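Putative lipoprotein (Pseudomonas protegens, PDB 4KT3) binds a type VI secretion peptidoglycan glycoside hydrolase effector as its partner immunity protein, probably protecting the cell from its activity. Local coordinates at residues Leu19-Ala24 with Gly61-Ser66; Val30-Gln35 with Lys99-Ala104; Leu87-Thr92 with Arg112-Thr117. All blocks are in the same frame, centred on the assembly; numbering follows the deposited sequence.

In the fold
From the N terminus, residues 19-24 open contact 1 at the start of helix 21-34, and the loop they begin closes when strand 62-69 arrives with 61-66. Contact 2 starts at the far end of the same helix, with 30-35, before contact 1 has closed; the two therefore cross. Contact 3 opens at 87-92, between strands 78-86 and 92-94. Contact 2 then closes at 99-104, and contact 3 at 112-117 in helix 104-117, a second crossing. Contacts 1 and 3 run in series and touch through L87, and none nests. Together they tie helix 21-34 to the antiparallel sheet and to the entrance of helix 104-117, whose far end meets a loop of that sheet.

Contact 1 (Leu19-Ala24 with Gly61-Ser66); sequences LTREQA and GYYDFS
R21 lies over one face of the Y63 ring. Its CB makes a CH-pi contact 4.0 Å from the ring centroid and 6° off the normal. With CG anti to the backbone N (chi1 -173°) and a bend at chi3, the chain crosses the ring and brings NH1 to 3.6 Å from Y63 CD1; the guanidinium is tilted 58° to the ring, so the two groups do not stack flat.

Backbone oxygens approach from the rims. L19 O sits in the plane of the Y63 ring at its edge, and R21 O does the same for F65, 3.6 Å from CZ.

This is the first turn of helix 21-34 laid against strand 62-69 of the antiparallel sheet. T20 and Q23 form a capping box at its start: Q23 N donates to T20 OG1 (3.1 Å), and T20 N donates to Q23 OE1 (3.0 Å).

Apolar contact falls to A24, whose CB touches both Y63 CD2 (3.9 Å) and F65 CZ (4.0 Å). F65 also packs on L28 and I46.

Two waters supply the polar bridges. One joins L19 O to Y63 OH; the other accepts from R21 NH1 and donates to D64 O, 2.8 Å away.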
# COMPACT_ATOMS: atom_id res chain seq x y z
N LEU B 19 -0.89 14.31 -16.45
CA LEU B 19 -1.41 12.97 -16.71
C LEU B 19 -2.76 12.77 -16.03
O LEU B 19 -2.97 13.24 -14.91
CB LEU B 19 -0.43 11.92 -16.19
CG LEU B 19 0.98 11.90 -16.78
CD1 LEU B 19 1.91 11.03 -15.93
CD2 LEU B 19 0.94 11.39 -18.21
N THR B 20 -3.66 12.06 -16.70
CA THR B 20 -4.85 11.51 -16.06
C THR B 20 -4.46 10.31 -15.21
O THR B 20 -3.34 9.80 -15.31
CB THR B 20 -5.85 11.00 -17.09
OG1 THR B 20 -5.24 9.95 -17.85
CG2 THR B 20 -6.28 12.12 -18.02
N ARG B 21 -5.39 9.85 -14.38
CA ARG B 21 -5.13 8.68 -13.57
C ARG B 21 -4.79 7.48 -14.45
O ARG B 21 -3.90 6.70 -14.14
CB ARG B 21 -6.33 8.35 -12.69
CG ARG B 21 -6.06 7.23 -11.68
CD ARG B 21 -7.33 6.73 -11.00
NE ARG B 21 -8.25 7.82 -10.65
CZ ARG B 21 -8.21 8.49 -9.50
NH1 ARG B 21 -7.31 8.20 -8.57
NH2 ARG B 21 -9.09 9.46 -9.27
N GLU B 22 -5.52 7.35 -15.56
CA GLU B 22 -5.32 6.21 -16.45
C GLU B 22 -3.93 6.25 -17.07
O GLU B 22 -3.25 5.23 -17.15
CB GLU B 22 -6.40 6.20 -17.54
CG GLU B 22 -6.34 4.99 -18.46
N GLN B 23 -3.51 7.44 -17.50
CA GLN B 23 -2.18 7.61 -18.07
C GLN B 23 -1.09 7.35 -17.03
O GLN B 23 -0.07 6.73 -17.34
CB GLN B 23 -2.03 9.02 -18.65
CG GLN B 23 -2.89 9.26 -19.89
CD GLN B 23 -2.88 10.71 -20.35
OE1 GLN B 23 -2.84 11.63 -19.54
NE2 GLN B 23 -2.92 10.91 -21.66
N ALA B 24 -1.31 7.80 -15.80
CA ALA B 24 -0.35 7.57 -14.72
C ALA B 24 -0.19 6.06 -14.48
O ALA B 24 0.91 5.58 -14.24
CB ALA B 24 -0.79 8.27 -13.44
N GLY B 61 -0.29 15.99 -5.97
CA GLY B 61 0.69 16.01 -7.04
C GLY B 61 0.90 14.66 -7.70
O GLY B 61 1.55 14.57 -8.75
N TYR B 62 0.35 13.60 -7.08
CA TYR B 62 0.55 12.22 -7.53
C TYR B 62 -0.79 11.48 -7.60
O TYR B 62 -1.78 11.87 -6.96
CB TYR B 62 1.47 11.46 -6.55
CG TYR B 62 2.82 12.09 -6.39
CD1 TYR B 62 3.01 13.17 -5.53
CD2 TYR B 62 3.91 11.63 -7.10
CE1 TYR B 62 4.24 13.79 -5.43
CE2 TYR B 62 5.15 12.24 -7.00
CZ TYR B 62 5.31 13.31 -6.16
OH TYR B 62 6.54 13.92 -6.05
N TYR B 63 -0.81 10.39 -8.37
CA TYR B 63 -1.83 9.37 -8.22
C TYR B 63 -1.18 8.15 -7.58
O TYR B 63 -0.06 7.78 -7.95
CB TYR B 63 -2.41 8.99 -9.58
CG TYR B 63 -3.33 10.03 -10.14
CD1 TYR B 63 -4.54 10.32 -9.52
CD2 TYR B 63 -3.01 10.72 -11.30
CE1 TYR B 63 -5.39 11.27 -10.03
CE2 TYR B 63 -3.85 11.67 -11.82
CZ TYR B 63 -5.04 11.95 -11.19
OH TYR B 63 -5.89 12.89 -11.72
N ASP B 64 -1.86 7.53 -6.62
CA ASP B 64 -1.32 6.35 -5.93
C ASP B 64 -1.91 5.05 -6.48
O ASP B 64 -3.08 5.01 -6.90
CB ASP B 64 -1.61 6.42 -4.43
CG ASP B 64 -0.85 7.51 -3.71
OD1 ASP B 64 -0.10 8.29 -4.34
OD2 ASP B 64 -1.04 7.60 -2.48
N PHE B 65 -1.11 3.99 -6.45
CA PHE B 65 -1.51 2.69 -6.96
C PHE B 65 -0.97 1.59 -6.07
O PHE B 65 0.16 1.68 -5.59
CB PHE B 65 -0.95 2.46 -8.38
CG PHE B 65 -1.41 3.46 -9.37
CD1 PHE B 65 -2.57 3.26 -10.09
CD2 PHE B 65 -0.68 4.64 -9.57
CE1 PHE B 65 -3.01 4.20 -11.00
CE2 PHE B 65 -1.12 5.57 -10.48
CZ PHE B 65 -2.28 5.35 -11.21
N SER B 66 -1.78 0.56 -5.84
CA SER B 66 -1.28 -0.61 -5.14
C SER B 66 -1.11 -1.76 -6.12
O SER B 66 -1.85 -1.87 -7.10
CB SER B 66 -2.24 -1.02 -4.02
OG SER B 66 -3.44 -1.52 -4.55
O HOH W 1 -5.26 14.34 -13.86
O HOH W 2 -4.81 6.55 -8.40

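Contact 2 (Val30-Gln35 with Lys99-Ala104); sequences VALKHQ and KRLDGA
H34 reaches across to D102 and G103 from the last turn of helix 21-34. Its CG stands anti to the backbone N (chi1 -179°), which carries the imidazole out from the helix toward residues 102-103. CB comes first, 4.0 Å from D102 O, and CG follows close to the same oxygen. Farther out, CD2 is 3.2 Å from D102 O and also near D102 OD1, while NE2 lies 3.7 Å from OD1. G103 CA sits over the centre of one ring face, near all five ring atoms, 3.8 Å from the centroid and 9° off the normal, a CH-pi contact. G103 has no side chain to hold the backbone off the ring. The D102 carboxylate is turned 78° to the imidazole and does not stack on it.

G103 is the N-cap residue of helix 104-117, so the end of one helix meets the entrance to the next, following strand 99-100, outermost in this chain's sheet. R107, in the first turns of that second helix, contacts D102 and donates from NH2 to L101 O.

Deeper in, the contact becomes apolar. L101 CD2 touches A31 CB at 3.7 Å and L32 CD2 at 4.0 Å, and both L32 and L101 also pack on F83 of strand 78-86. Q35 bends at chi2 and brings its CD near L101 CG.

Between the apolar and polar zones a water lies close to the backbone oxygens of A31 and D102. It is 2.7 Å from A31 O and 2.9 Å from Q35 OE1.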
# COMPACT_ATOMS: atom_id res chain seq x y z
N VAL B 30 4.79 0.72 -17.30
CA VAL B 30 6.10 0.79 -17.94
C VAL B 30 7.19 0.65 -16.87
O VAL B 30 8.11 -0.15 -17.01
CB VAL B 30 6.27 2.09 -18.76
CG1 VAL B 30 7.71 2.26 -19.25
CG2 VAL B 30 5.33 2.09 -19.97
N ALA B 31 7.08 1.42 -15.80
CA ALA B 31 8.04 1.32 -14.70
C ALA B 31 8.19 -0.10 -14.17
O ALA B 31 9.31 -0.54 -13.93
CB ALA B 31 7.62 2.25 -13.57
N LEU B 32 7.08 -0.81 -13.98
CA LEU B 32 7.12 -2.15 -13.38
C LEU B 32 7.68 -3.23 -14.31
O LEU B 32 8.13 -4.28 -13.84
CB LEU B 32 5.73 -2.56 -12.89
CG LEU B 32 5.14 -1.67 -11.79
CD1 LEU B 32 3.75 -2.12 -11.39
CD2 LEU B 32 6.06 -1.63 -10.59
N LYS B 33 7.63 -2.99 -15.62
CA LYS B 33 8.22 -3.92 -16.60
C LYS B 33 9.72 -4.07 -16.34
O LYS B 33 10.27 -5.17 -16.42
CB LYS B 33 7.99 -3.41 -18.03
N HIS B 34 10.37 -2.96 -16.01
CA HIS B 34 11.80 -2.94 -15.73
C HIS B 34 12.17 -3.67 -14.43
O HIS B 34 13.30 -4.11 -14.27
CB HIS B 34 12.29 -1.48 -15.68
CG HIS B 34 13.76 -1.33 -15.41
ND1 HIS B 34 14.73 -1.70 -16.32
CD2 HIS B 34 14.42 -0.84 -14.33
CE1 HIS B 34 15.92 -1.45 -15.82
NE2 HIS B 34 15.76 -0.92 -14.61
N GLN B 35 11.22 -3.80 -13.51
CA GLN B 35 11.48 -4.49 -12.24
C GLN B 35 10.96 -5.92 -12.24
O GLN B 35 10.97 -6.58 -11.20
CB GLN B 35 10.79 -3.77 -11.08
CG GLN B 35 10.76 -2.26 -11.17
CD GLN B 35 11.91 -1.61 -10.44
OE1 GLN B 35 12.66 -0.84 -11.03
NE2 GLN B 35 12.05 -1.91 -9.15
N LYS B 99 11.76 4.12 -2.68
CA LYS B 99 12.64 3.95 -3.82
C LYS B 99 12.06 4.67 -5.02
O LYS B 99 10.87 4.54 -5.32
CB LYS B 99 12.78 2.47 -4.16
N ARG B 100 12.89 5.45 -5.69
CA ARG B 100 12.51 6.05 -6.96
C ARG B 100 12.72 5.03 -8.07
O ARG B 100 13.83 4.54 -8.29
CB ARG B 100 13.35 7.30 -7.22
CG ARG B 100 13.09 7.95 -8.57
CD ARG B 100 13.95 9.20 -8.75
NE ARG B 100 13.20 10.43 -8.52
CZ ARG B 100 13.68 11.52 -7.91
NH1 ARG B 100 14.92 11.55 -7.43
NH2 ARG B 100 12.90 12.58 -7.78
N LEU B 101 11.65 4.69 -8.79
CA LEU B 101 11.77 3.72 -9.87
C LEU B 101 12.53 4.33 -11.05
O LEU B 101 12.53 5.55 -11.24
CB LEU B 101 10.40 3.21 -10.31
CG LEU B 101 9.85 2.08 -9.43
CD1 LEU B 101 9.53 2.58 -8.03
CD2 LEU B 101 8.62 1.44 -10.07
N ASP B 102 13.18 3.47 -11.82
CA ASP B 102 14.07 3.92 -12.88
C ASP B 102 14.01 2.97 -14.07
O ASP B 102 13.16 2.08 -14.13
CB ASP B 102 15.50 4.00 -12.34
CG ASP B 102 16.02 2.65 -11.89
OD1 ASP B 102 15.29 1.65 -12.02
OD2 ASP B 102 17.17 2.60 -11.40
N GLY B 103 14.91 3.16 -15.02
CA GLY B 103 14.89 2.38 -16.24
C GLY B 103 14.80 3.29 -17.44
O GLY B 103 14.16 4.34 -17.39
N ALA B 104 15.44 2.88 -18.53
CA ALA B 104 15.54 3.72 -19.71
C ALA B 104 14.17 4.04 -20.30
O ALA B 104 13.91 5.17 -20.67
CB ALA B 104 16.41 3.07 -20.76
O HOH W 3 11.35 0.86 -12.96

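Contact 3 (Leu87-Thr92 with Arg112-Thr117); sequences LNTGDT and RVMART
The loop between strands 78-86 and 92-94, which contains an ST turn at T89, packs N88 and T89 against V113, M114 and T117 in the last turns of helix 104-117. In the turn, T89 OG1 accepts from D91 N at 3.0 Å; the same hydroxyl is hydrogen-bonded to E124 OE2, so the turn is also tied to a residue beyond the helix. S86 OG pairs with the backbone N of both N88 and T89, fixing the peptides just ahead of it.

Though the T89 side chain points away from the helix, its CB and CG2 still touch M114. That residue, modelled as selenomethionine, runs obliquely across them: CG lies 3.8 Å from T89 CB, and the chain then bends at chi3 (-71°), with SE about equally far from T89 CB and CG2 (4.1 Å to CG2). V113 meets the backbone instead. Its CG1, anti to the backbone N, comes 3.6 Å from N88 O and 3.8 Å from T89 C, and it also comes near G90 N. At G90 the chain takes a positive phi, turning toward D91 and the next strand, and G90 O accepts from Q110 NE2 one turn back along the helix as well as from T92 OG1.

One direct hydrogen bond crosses the contact. T117 OG1 donates to N88 O at 2.8 Å, in the carbonyl plane and with a C=O...donor angle of 148°. The T117 hydroxyl stands between its own backbone N and carbonyl carbon (chi1 66°), aimed at the loop, and it also accepts from K119 N just past the helix; donating one way and accepting the other fixes its rotation. N88 adds a looser touch, its OD1 lying 4.2 Å from T117 CG2.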
# COMPACT_ATOMS: atom_id res chain seq x y z
N LEU B 87 1.69 13.47 -11.59
CA LEU B 87 0.88 13.91 -12.72
C LEU B 87 1.67 14.80 -13.67
O LEU B 87 1.38 14.84 -14.86
CB LEU B 87 -0.31 14.73 -12.23
CG LEU B 87 -1.53 14.02 -11.69
CD1 LEU B 87 -1.19 13.34 -10.39
CD2 LEU B 87 -2.65 15.03 -11.50
N ASN B 88 2.64 15.54 -13.14
CA ASN B 88 3.32 16.54 -13.94
C ASN B 88 4.65 16.10 -14.54
O ASN B 88 5.13 16.73 -15.49
CB ASN B 88 3.53 17.82 -13.12
CG ASN B 88 2.29 18.69 -13.07
OD1 ASN B 88 1.48 18.69 -13.99
ND2 ASN B 88 2.13 19.43 -11.98
N THR B 89 5.25 15.04 -14.00
CA THR B 89 6.55 14.58 -14.51
C THR B 89 6.64 13.08 -14.75
O THR B 89 7.59 12.61 -15.38
CB THR B 89 7.68 14.89 -13.52
OG1 THR B 89 7.48 14.08 -12.35
CG2 THR B 89 7.70 16.36 -13.13
N GLY B 90 5.66 12.32 -14.25
CA GLY B 90 5.71 10.88 -14.29
C GLY B 90 6.71 10.26 -13.32
O GLY B 90 6.92 9.04 -13.34
N ASP B 91 7.35 11.08 -12.49
CA ASP B 91 8.24 10.54 -11.45
C ASP B 91 7.46 9.51 -10.65
O ASP B 91 6.35 9.80 -10.16
CB ASP B 91 8.73 11.66 -10.53
CG ASP B 91 9.98 11.29 -9.74
OD1 ASP B 91 10.78 10.43 -10.19
OD2 ASP B 91 10.17 11.89 -8.66
N THR B 92 8.06 8.33 -10.46
CA THR B 92 7.39 7.21 -9.82
C THR B 92 8.18 6.69 -8.62
O THR B 92 9.36 6.35 -8.74
CB THR B 92 7.13 6.08 -10.83
OG1 THR B 92 6.31 6.58 -11.88
CG2 THR B 92 6.46 4.87 -10.18
N ARG B 112 9.13 12.88 -21.97
CA ARG B 112 8.02 13.22 -22.85
C ARG B 112 6.92 13.93 -22.07
O ARG B 112 6.37 14.93 -22.53
CB ARG B 112 7.47 11.96 -23.51
CG ARG B 112 6.23 12.16 -24.35
CD ARG B 112 5.62 10.82 -24.77
NE ARG B 112 6.61 9.85 -25.22
CZ ARG B 112 6.36 8.56 -25.43
NH1 ARG B 112 7.32 7.74 -25.83
NH2 ARG B 112 5.13 8.08 -25.23
N VAL B 113 6.62 13.43 -20.88
CA VAL B 113 5.60 14.04 -20.04
C VAL B 113 6.01 15.47 -19.69
O VAL B 113 5.22 16.40 -19.82
CB VAL B 113 5.39 13.24 -18.75
CG1 VAL B 113 4.50 14.00 -17.78
CG2 VAL B 113 4.78 11.89 -19.09
N MSE B 114 7.26 15.65 -19.28
CA MSE B 114 7.76 16.97 -18.87
C MSE B 114 7.78 17.96 -20.03
O MSE B 114 7.56 19.15 -19.83
CB MSE B 114 9.14 16.86 -18.22
CG MSE B 114 9.07 16.29 -16.80
SE MSE B 114 10.76 16.32 -15.86
CE MSE B 114 11.69 14.93 -16.87
N ALA B 115 8.04 17.47 -21.24
CA ALA B 115 8.06 18.35 -22.40
C ALA B 115 6.65 18.83 -22.72
O ALA B 115 6.47 19.89 -23.31
CB ALA B 115 8.67 17.65 -23.62
N ARG B 116 5.65 18.06 -22.31
CA ARG B 116 4.25 18.45 -22.52
C ARG B 116 3.74 19.38 -21.42
O ARG B 116 3.05 20.36 -21.71
CB ARG B 116 3.36 17.22 -22.62
CG ARG B 116 3.51 16.46 -23.94
CD ARG B 116 2.97 17.24 -25.13
NE ARG B 116 1.56 17.55 -24.95
CZ ARG B 116 0.81 18.23 -25.81
NH1 ARG B 116 1.32 18.70 -26.94
NH2 ARG B 116 -0.47 18.44 -25.52
N THR B 117 4.07 19.08 -20.17
CA THR B 117 3.57 19.89 -19.05
C THR B 117 4.43 21.12 -18.77
O THR B 117 3.97 22.08 -18.15
CB THR B 117 3.50 19.08 -17.77
OG1 THR B 117 4.83 18.72 -17.37
CG2 THR B 117 2.65 17.82 -17.97